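Local coordinates for putative uncharacterized protein PAE0789 (Pyrobaculum aerophilum, PDB 2ZYZ), which is probably a structural subunit of a splicing endonuclease and may bind nucleic acid, at residues 25-28 against 29-32. Numbering follows the deposited sequence.
Sequences QEQV and FKDL
Lys30 N and Glu26 O, Asp31 N and Gln27 O, and Leu32 N and Val28 O are each 3.0 Å apart, three successive i to i+4 hydrogen bonds that define residues 25-28 and 29-32 as consecutive turns of one alpha-helix. The Lys30 bond is nearly straight at its hydrogen (170°). Asp31 N, for its part, reaches the Gln27 carbonyl from a direction tilted out of the carbonyl plane. The preceding i to i+4 bond is longer: Phe29 N lies 3.4 Å from Gln25 O and is weakly bonded to it.

Among the side chains, Glu26 and Phe29 meet across one turn of the helix. Glu26 directs CG opposite its backbone nitrogen (chi1 -156°) and then bends at chi2, which brings the carboxylate back over the next turn. There OE1 reaches the edge of the Phe29 ring, 3.5 Å from CD2 and near the ring plane, a placement consistent with a weakly favourable approach of a negative oxygen to the ring's positive rim. The carboxylate and ring planes are inclined by 44°, which excludes a flat stack. Lys30 runs its CG past Glu26 O, while its NZ stays 5.6 Å from Glu26 OE2, too far for a salt bridge. On another side of the helix Val28 and Leu32 lie side by side and point the same way, with Val28 CG1 4.0 Å from Leu32 CD1, forming a short apolar ridge.

That ridge faces the mixed beta-sheet: Val28 packs on Ala89, Val91 and Val97, and Leu32 on Tyr99. Asp31 OD2 shares a hydrogen bond with Tyr99 OH, which links helix 23-34 to strand 97-104, and also pairs with Arg35 just past the end of the helix in a salt bridge, while Phe29 meets the Phe48 ring and touches Ile39 on strand 38-44.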
loop_
_atom_site.group_PDB
_atom_site.type_symbol
_atom_site.label_atom_id
_atom_site.label_comp_id
_atom_site.label_asym_id
_atom_site.label_seq_id
_atom_site.Cartn_x
_atom_site.Cartn_y
_atom_site.Cartn_z
ATOM N N GLN C 25 8.800 23.082 3.803
ATOM C CA GLN C 25 10.146 22.868 4.243
ATOM C C GLN C 25 10.430 23.566 5.569
ATOM O O GLN C 25 11.060 23.035 6.411
ATOM C CB GLN C 25 11.133 23.277 3.165
ATOM C CG GLN C 25 11.003 22.425 1.945
ATOM C CD GLN C 25 12.245 22.469 1.039
ATOM O OE1 GLN C 25 13.354 22.148 1.469
ATOM N NE2 GLN C 25 12.061 22.882 -0.192
ATOM N N GLU C 26 9.926 24.768 5.726
ATOM C CA GLU C 26 10.118 25.490 6.956
ATOM C C GLU C 26 9.506 24.778 8.131
ATOM O O GLU C 26 10.022 24.843 9.185
ATOM C CB GLU C 26 9.681 26.940 6.882
ATOM C CG GLU C 26 10.361 27.872 7.903
ATOM C CD GLU C 26 11.944 27.894 7.949
ATOM O OE1 GLU C 26 12.644 27.936 6.922
ATOM O OE2 GLU C 26 12.488 27.951 9.043
ATOM N N GLN C 27 8.424 24.060 7.924
ATOM C CA GLN C 27 7.802 23.296 9.006
ATOM C C GLN C 27 8.766 22.247 9.587
ATOM O O GLN C 27 8.717 21.944 10.732
ATOM C CB GLN C 27 6.534 22.629 8.524
ATOM C CG GLN C 27 5.414 23.553 8.332
ATOM C CD GLN C 27 4.896 24.034 9.644
ATOM O OE1 GLN C 27 4.174 23.317 10.324
ATOM N NE2 GLN C 27 5.291 25.171 10.031
ATOM N N VAL C 28 9.605 21.696 8.740
ATOM C CA VAL C 28 10.558 20.706 9.167
ATOM C C VAL C 28 11.631 21.366 10.053
ATOM O O VAL C 28 11.965 20.862 11.059
ATOM C CB VAL C 28 11.220 20.016 8.002
ATOM C CG1 VAL C 28 12.291 19.039 8.450
ATOM C CG2 VAL C 28 10.201 19.349 7.136
ATOM N N PHE C 29 12.110 22.532 9.651
ATOM C CA PHE C 29 13.123 23.240 10.423
ATOM C C PHE C 29 12.564 23.602 11.792
ATOM O O PHE C 29 13.171 23.384 12.770
ATOM C CB PHE C 29 13.618 24.483 9.693
ATOM C CG PHE C 29 14.480 24.192 8.515
ATOM C CD1 PHE C 29 15.512 23.312 8.589
ATOM C CD2 PHE C 29 14.259 24.815 7.324
ATOM C CE1 PHE C 29 16.259 23.066 7.532
ATOM C CE2 PHE C 29 15.031 24.564 6.288
ATOM C CZ PHE C 29 16.023 23.681 6.383
ATOM N N LYS C 30 11.360 24.110 11.811
ATOM C CA LYS C 30 10.707 24.480 13.033
ATOM C C LYS C 30 10.531 23.308 13.952
ATOM O O LYS C 30 10.734 23.436 15.117
ATOM C CB LYS C 30 9.336 25.087 12.798
ATOM C CG LYS C 30 9.301 26.371 12.113
ATOM C CD LYS C 30 7.986 27.029 12.300
ATOM C CE LYS C 30 7.970 28.424 11.797
ATOM N NZ LYS C 30 8.495 29.335 12.792
ATOM N N ASP C 31 10.127 22.174 13.399
ATOM C CA ASP C 31 9.941 20.962 14.176
ATOM C C ASP C 31 11.222 20.427 14.758
ATOM O O ASP C 31 11.252 20.090 15.871
ATOM C CB ASP C 31 9.200 19.870 13.390
ATOM C CG ASP C 31 8.784 18.699 14.255
ATOM O OD1 ASP C 31 7.859 18.838 15.021
ATOM O OD2 ASP C 31 9.355 17.651 14.155
ATOM N N LEU C 32 12.278 20.367 13.974
ATOM C CA LEU C 32 13.542 19.889 14.475
ATOM C C LEU C 32 14.102 20.799 15.573
ATOM O O LEU C 32 14.660 20.337 16.532
ATOM C CB LEU C 32 14.542 19.742 13.348
ATOM C CG LEU C 32 14.305 18.612 12.372
ATOM C CD1 LEU C 32 15.217 18.724 11.202
ATOM C CD2 LEU C 32 14.428 17.282 12.999
#